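Side-chain contacts in SspB protein (Streptomyces clavuligerus, PDB 6JUF), which is probably a metal-dependent DNase of the DUF4007 family, acting in the phosphorothioation-sensing SspABCD-SspE defence system against phages: residues L117-P122 / A242-R247; L205-Q210 / A267-E272. All blocks are in the same frame, centred on the assembly; numbering follows the deposited sequence.

Contact 1: residues L117-P122 / A242-R247; sequences LLSSRP and AARTTR
The flat guanidinium of Arg244 lies over the backbone around Ser120: one face looks onto Ser120 O and Ser120 N, the latter set toward the rim, while two waters sit at the edge, in its plane. Ser120 O is 2.9 Å from Arg244 NE, yet it stands above the plane and the angle is too poor for a hydrogen bond; Ser120 N and Arg244 NH2, both donors, merely lie close. Hydrogen bonding between Arg244 and residues 117-122 therefore runs through water. Arg244 NH2 donates to water 1 and to water 2, each at 2.9 Å from this nitrogen. Water 1 in turn donates to Leu118 O, at 2.7 Å from that oxygen, and water 2 is hydrogen-bonded to Ser119 OG. With chi2 and chi3 both near 180°, the Arg244 chain runs straight out from CG to NE and carries the head past Arg121 to the end of the helix. Nearer its root, Arg244 CG packs on Arg121 CB at 4.1 Å, and Pro122 CD rests 3.8 Å from Arg244 O. The bent Arg121 chain turns its own head to a salt bridge with Asp240, whereas Ser120 OG is hydrogen-bonded to Ala9 O. Solvent thus bridges the C-terminal end of helix 107-118 to the chain leaving helix 231-243, with helix 306-317 touching Arg121 and Ala243 through Phe307.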
loop_
_atom_site.group_PDB
_atom_site.type_symbol
_atom_site.label_atom_id
_atom_site.label_comp_id
_atom_site.label_asym_id
_atom_site.label_seq_id
_atom_site.Cartn_x
_atom_site.Cartn_y
_atom_site.Cartn_z
ATOM N N LEU B 117 -16.198 -3.479 5.129
ATOM C CA LEU B 117 -16.438 -4.521 4.120
ATOM C C LEU B 117 -17.375 -5.620 4.725
ATOM O O LEU B 117 -18.253 -6.121 4.066
ATOM C CB LEU B 117 -15.118 -5.157 3.664
ATOM C CG LEU B 117 -15.222 -6.304 2.640
ATOM C CD1 LEU B 117 -15.955 -5.877 1.316
ATOM C CD2 LEU B 117 -13.854 -6.860 2.312
ATOM N N LEU B 118 -17.139 -5.931 5.988
ATOM C CA LEU B 118 -17.872 -7.003 6.695
ATOM C C LEU B 118 -19.215 -6.505 7.236
ATOM O O LEU B 118 -20.105 -7.267 7.579
ATOM C CB LEU B 118 -17.002 -7.573 7.820
ATOM C CG LEU B 118 -15.758 -8.351 7.428
ATOM C CD1 LEU B 118 -14.948 -8.642 8.672
ATOM C CD2 LEU B 118 -16.112 -9.633 6.662
ATOM N N SER B 119 -19.342 -5.180 7.293
ATOM C CA SER B 119 -20.463 -4.542 8.021
ATOM C C SER B 119 -21.839 -4.871 7.456
ATOM O O SER B 119 -22.002 -4.924 6.251
ATOM C CB SER B 119 -20.278 -3.011 8.026
ATOM O OG SER B 119 -21.268 -2.374 8.785
ATOM N N SER B 120 -22.812 -5.061 8.352
ATOM C CA SER B 120 -24.184 -5.300 7.940
ATOM C C SER B 120 -25.076 -4.695 9.021
ATOM O O SER B 120 -24.823 -4.838 10.228
ATOM C CB SER B 120 -24.425 -6.797 7.828
ATOM O OG SER B 120 -25.742 -7.043 7.445
ATOM N N ARG B 121 -26.078 -3.962 8.572
ATOM C CA ARG B 121 -27.125 -3.457 9.477
ATOM C C ARG B 121 -28.401 -3.347 8.662
ATOM O O ARG B 121 -28.345 -3.424 7.425
ATOM C CB ARG B 121 -26.711 -2.105 10.077
ATOM C CG ARG B 121 -27.517 -0.960 9.482
ATOM C CD ARG B 121 -26.709 0.176 8.872
ATOM N NE ARG B 121 -25.352 0.264 9.384
ATOM C CZ ARG B 121 -25.035 0.743 10.574
ATOM N NH1 ARG B 121 -26.002 1.210 11.371
ATOM N NH2 ARG B 121 -23.754 0.754 10.986
ATOM N N PRO B 122 -29.561 -3.135 9.326
ATOM C CA PRO B 122 -30.786 -3.041 8.542
ATOM C C PRO B 122 -30.698 -1.871 7.582
ATOM O O PRO B 122 -30.336 -0.740 7.951
ATOM C CB PRO B 122 -31.878 -2.810 9.615
ATOM C CG PRO B 122 -31.291 -3.388 10.871
ATOM C CD PRO B 122 -29.813 -3.184 10.786
ATOM N N ALA B 242 -23.104 -2.489 18.330
ATOM C CA ALA B 242 -24.247 -2.308 19.200
ATOM C C ALA B 242 -25.380 -1.543 18.506
ATOM O O ALA B 242 -26.559 -1.853 18.667
ATOM C CB ALA B 242 -23.801 -1.619 20.482
ATOM N N ALA B 243 -24.987 -0.523 17.734
ATOM C CA ALA B 243 -25.900 0.339 16.998
ATOM C C ALA B 243 -26.789 -0.380 15.964
ATOM O O ALA B 243 -27.791 0.148 15.562
ATOM C CB ALA B 243 -25.145 1.484 16.350
ATOM N N ARG B 244 -26.370 -1.567 15.546
ATOM C CA ARG B 244 -27.160 -2.357 14.637
ATOM C C ARG B 244 -28.523 -2.669 15.246
ATOM O O ARG B 244 -29.466 -2.814 14.509
ATOM C CB ARG B 244 -26.436 -3.678 14.338
ATOM C CG ARG B 244 -25.147 -3.466 13.590
ATOM C CD ARG B 244 -24.509 -4.838 13.341
ATOM N NE ARG B 244 -23.186 -4.713 12.675
ATOM C CZ ARG B 244 -22.557 -5.693 12.042
ATOM N NH1 ARG B 244 -23.036 -6.962 11.999
ATOM N NH2 ARG B 244 -21.373 -5.406 11.443
ATOM N N THR B 245 -28.615 -2.746 16.574
ATOM C CA THR B 245 -29.858 -3.212 17.204
ATOM C C THR B 245 -30.419 -2.177 18.187
ATOM O O THR B 245 -31.528 -2.318 18.686
ATOM C CB THR B 245 -29.697 -4.578 17.896
ATOM O OG1 THR B 245 -28.647 -4.495 18.862
ATOM C CG2 THR B 245 -29.368 -5.666 16.899
ATOM N N THR B 246 -29.666 -1.122 18.484
ATOM C CA THR B 246 -30.277 -0.086 19.333
ATOM C C THR B 246 -29.846 1.327 19.026
ATOM O O THR B 246 -28.708 1.568 18.626
ATOM C CB THR B 246 -30.146 -0.373 20.842
ATOM O OG1 THR B 246 -30.879 0.626 21.576
ATOM C CG2 THR B 246 -28.723 -0.397 21.312
ATOM N N ARG B 247 -30.759 2.255 19.258
ATOM C CA ARG B 247 -30.590 3.656 18.908
ATOM C C ARG B 247 -30.477 4.481 20.204
ATOM O O ARG B 247 -30.348 5.729 20.193
ATOM C CB ARG B 247 -31.834 4.084 18.099
ATOM C CG ARG B 247 -31.664 5.339 17.274
ATOM C CD ARG B 247 -32.972 5.793 16.629
ATOM N NE ARG B 247 -33.685 4.693 15.970
ATOM C CZ ARG B 247 -33.465 4.264 14.719
ATOM N NH1 ARG B 247 -32.540 4.834 13.949
ATOM N NH2 ARG B 247 -34.180 3.255 14.235
HETATM O O HOH W 1 -20.724 -7.840 10.107
HETATM O O HOH W 2 -21.520 -2.554 11.697
#

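Contact 2: residues L205-Q210 / A267-E272; sequences LGLMEQ and AFRIRE
Leu207 reaches the 267-272 segment through a single methyl, CD2, which stands 3.8 Å from Phe268 O and 4.1 Å from Arg269 CB. The Leu207 and Arg269 side chains cross at about a right angle, and the leucine meets the arginine at CB while the guanidinium lies beyond it. The torsions explain this division: Leu207 CG lies beside its own backbone N (chi1 -80°) and brings the branch across, whereas Arg269 bends at chi2 (-44°) and its head departs. That head is held at several points: NE donates to Arg266 O, NH2 to Phe135 O, and NH1 is hydrogen-bonded to Ser141 OG. This is a meeting of two chain turns. Leu207 immediately precedes strand 208-211, an outermost strand, within this chain, of the antiparallel sheet 142-144, 218-221, 208-211, and Arg269, with positive phi, is the first residue to leave helical geometry after helix 264-268. Arg271 then takes the N-cap position of helix 272-285, two residues further on. Farther out, the backbone of Leu207 pairs with Thr222, beside strand 218-221, and its side chain also touches Trp111 of helix 107-118. Phe221 of the same sheet packs on Arg269. Arg226 takes two successive carbonyls at the end of helix 264-268, its NH2 bonding to Arg269 O and its NE, weakly, to Phe268 O.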
loop_
_atom_site.group_PDB
_atom_site.type_symbol
_atom_site.label_atom_id
_atom_site.label_comp_id
_atom_site.label_asym_id
_atom_site.label_seq_id
_atom_site.Cartn_x
_atom_site.Cartn_y
_atom_site.Cartn_z
ATOM N N LEU B 205 -2.333 -5.881 7.531
ATOM C CA LEU B 205 -3.103 -6.201 8.762
ATOM C C LEU B 205 -2.626 -7.515 9.373
ATOM O O LEU B 205 -2.956 -7.773 10.525
ATOM C CB LEU B 205 -4.641 -6.216 8.511
ATOM C CG LEU B 205 -5.197 -4.912 7.890
ATOM C CD1 LEU B 205 -6.706 -5.043 7.735
ATOM C CD2 LEU B 205 -4.737 -3.651 8.675
ATOM N N GLY B 206 -1.833 -8.305 8.605
ATOM C CA GLY B 206 -1.339 -9.598 9.130
ATOM C C GLY B 206 -2.431 -10.573 9.593
ATOM O O GLY B 206 -2.219 -11.322 10.560
ATOM N N LEU B 207 -3.594 -10.548 8.945
ATOM C CA LEU B 207 -4.756 -11.406 9.375
ATOM C C LEU B 207 -4.685 -12.833 8.910
ATOM O O LEU B 207 -5.398 -13.648 9.435
ATOM C CB LEU B 207 -6.090 -10.790 8.895
ATOM C CG LEU B 207 -6.603 -9.645 9.779
ATOM C CD1 LEU B 207 -7.657 -8.851 8.983
ATOM C CD2 LEU B 207 -7.175 -10.234 11.075
ATOM N N MET B 208 -3.932 -13.139 7.829
ATOM C CA MET B 208 -4.017 -14.506 7.266
ATOM C C MET B 208 -2.600 -14.899 6.886
ATOM O O MET B 208 -1.788 -14.045 6.452
ATOM C CB MET B 208 -4.916 -14.540 6.022
ATOM C CG MET B 208 -5.438 -15.919 5.624
ATOM S SD MET B 208 -6.506 -15.706 4.196
ATOM C CE MET B 208 -6.265 -17.307 3.366
ATOM N N GLU B 209 -2.276 -16.174 7.027
ATOM C CA GLU B 209 -0.940 -16.648 6.716
ATOM C C GLU B 209 -1.011 -18.056 6.127
ATOM O O GLU B 209 -1.967 -18.808 6.343
ATOM C CB GLU B 209 -0.053 -16.604 7.993
ATOM C CG GLU B 209 1.400 -17.093 7.867
ATOM C CD GLU B 209 2.213 -16.311 6.814
ATOM O OE1 GLU B 209 1.993 -16.464 5.608
ATOM O OE2 GLU B 209 3.125 -15.547 7.234
ATOM N N GLN B 210 0.025 -18.370 5.345
ATOM C CA GLN B 210 0.237 -19.698 4.834
ATOM C C GLN B 210 0.755 -20.605 5.941
ATOM O O GLN B 210 1.608 -20.188 6.747
ATOM C CB GLN B 210 1.275 -19.557 3.698
ATOM C CG GLN B 210 1.931 -20.853 3.348
ATOM C CD GLN B 210 0.984 -21.893 2.847
ATOM O OE1 GLN B 210 1.185 -23.079 3.141
ATOM N NE2 GLN B 210 -0.021 -21.499 2.060
ATOM N N ALA B 267 -14.193 -10.221 13.711
ATOM C CA ALA B 267 -13.827 -9.438 12.521
ATOM C C ALA B 267 -12.335 -9.095 12.550
ATOM O O ALA B 267 -11.644 -9.170 11.540
ATOM C CB ALA B 267 -14.642 -8.117 12.418
ATOM N N PHE B 268 -11.863 -8.741 13.718
ATOM C CA PHE B 268 -10.461 -8.335 13.880
ATOM C C PHE B 268 -9.577 -9.463 14.388
ATOM O O PHE B 268 -8.363 -9.274 14.500
ATOM C CB PHE B 268 -10.322 -7.102 14.801
ATOM C CG PHE B 268 -11.088 -5.870 14.321
ATOM C CD1 PHE B 268 -11.162 -5.563 12.946
ATOM C CD2 PHE B 268 -11.582 -4.959 15.233
ATOM C CE1 PHE B 268 -11.772 -4.373 12.501
ATOM C CE2 PHE B 268 -12.196 -3.764 14.802
ATOM C CZ PHE B 268 -12.261 -3.462 13.437
ATOM N N ARG B 269 -10.178 -10.582 14.773
ATOM C CA ARG B 269 -9.464 -11.752 15.303
ATOM C C ARG B 269 -8.648 -11.324 16.525
ATOM O O ARG B 269 -7.418 -11.488 16.577
ATOM C CB ARG B 269 -8.680 -12.504 14.186
ATOM C CG ARG B 269 -9.608 -13.186 13.154
ATOM C CD ARG B 269 -10.778 -13.906 13.837
ATOM N NE ARG B 269 -11.766 -14.509 12.910
ATOM C CZ ARG B 269 -11.677 -15.748 12.458
ATOM N NH1 ARG B 269 -10.625 -16.495 12.825
ATOM N NH2 ARG B 269 -12.603 -16.223 11.623
ATOM N N ILE B 270 -9.329 -10.676 17.461
ATOM C CA ILE B 270 -8.735 -10.269 18.755
ATOM C C ILE B 270 -9.489 -10.913 19.902
ATOM O O ILE B 270 -10.655 -11.261 19.764
ATOM C CB ILE B 270 -8.690 -8.731 18.902
ATOM C CG1 ILE B 270 -10.122 -8.141 18.768
ATOM C CG2 ILE B 270 -7.675 -8.188 17.862
ATOM C CD1 ILE B 270 -10.184 -6.629 19.009
ATOM N N ARG B 271 -8.777 -11.107 21.018
ATOM C CA ARG B 271 -9.322 -11.741 22.212
ATOM C C ARG B 271 -10.194 -10.804 23.048
ATOM O O ARG B 271 -10.039 -9.594 22.959
ATOM C CB ARG B 271 -8.160 -12.254 23.064
ATOM C CG ARG B 271 -7.389 -13.342 22.349
ATOM C CD ARG B 271 -6.500 -14.137 23.288
ATOM N NE ARG B 271 -5.315 -14.656 22.589
ATOM C CZ ARG B 271 -5.317 -15.561 21.605
ATOM N NH1 ARG B 271 -6.451 -16.090 21.146
ATOM N NH2 ARG B 271 -4.167 -15.939 21.062
ATOM N N GLU B 272 -11.090 -11.357 23.834
ATOM C CA GLU B 272 -11.919 -10.573 24.756
ATOM C C GLU B 272 -11.088 -9.615 25.591
ATOM O O GLU B 272 -11.543 -8.495 25.807
ATOM C CB GLU B 272 -12.737 -11.496 25.685
ATOM C CG GLU B 272 -13.885 -10.779 26.367
ATOM C CD GLU B 272 -14.743 -11.732 27.167
ATOM O OE1 GLU B 272 -15.256 -12.742 26.614
ATOM O OE2 GLU B 272 -14.914 -11.446 28.341
#

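Overall arrangement
The two contacts lie 21 Å apart between centres and interleave along the chain: 117-122 comes first, then 205-210, 242-247 and 267-272. Helix 107-118 relates them most directly. Its end supplies part of contact 1, while Trp111 and Trp115 within it touch Leu207 and Ala267 of contact 2; Leu118 CD1 packs on Ala267 CB at 3.8 Å. Each contact thus joins a point where the chain leaves a helix to a distant part of the sequence, one by direct packing of an arginine with two bridging waters, the other by a leucine methyl. All four segments fall in the DUF4007 range, away from Glu18, which binds magnesium but not in this chain, and tie helices to a small sheet.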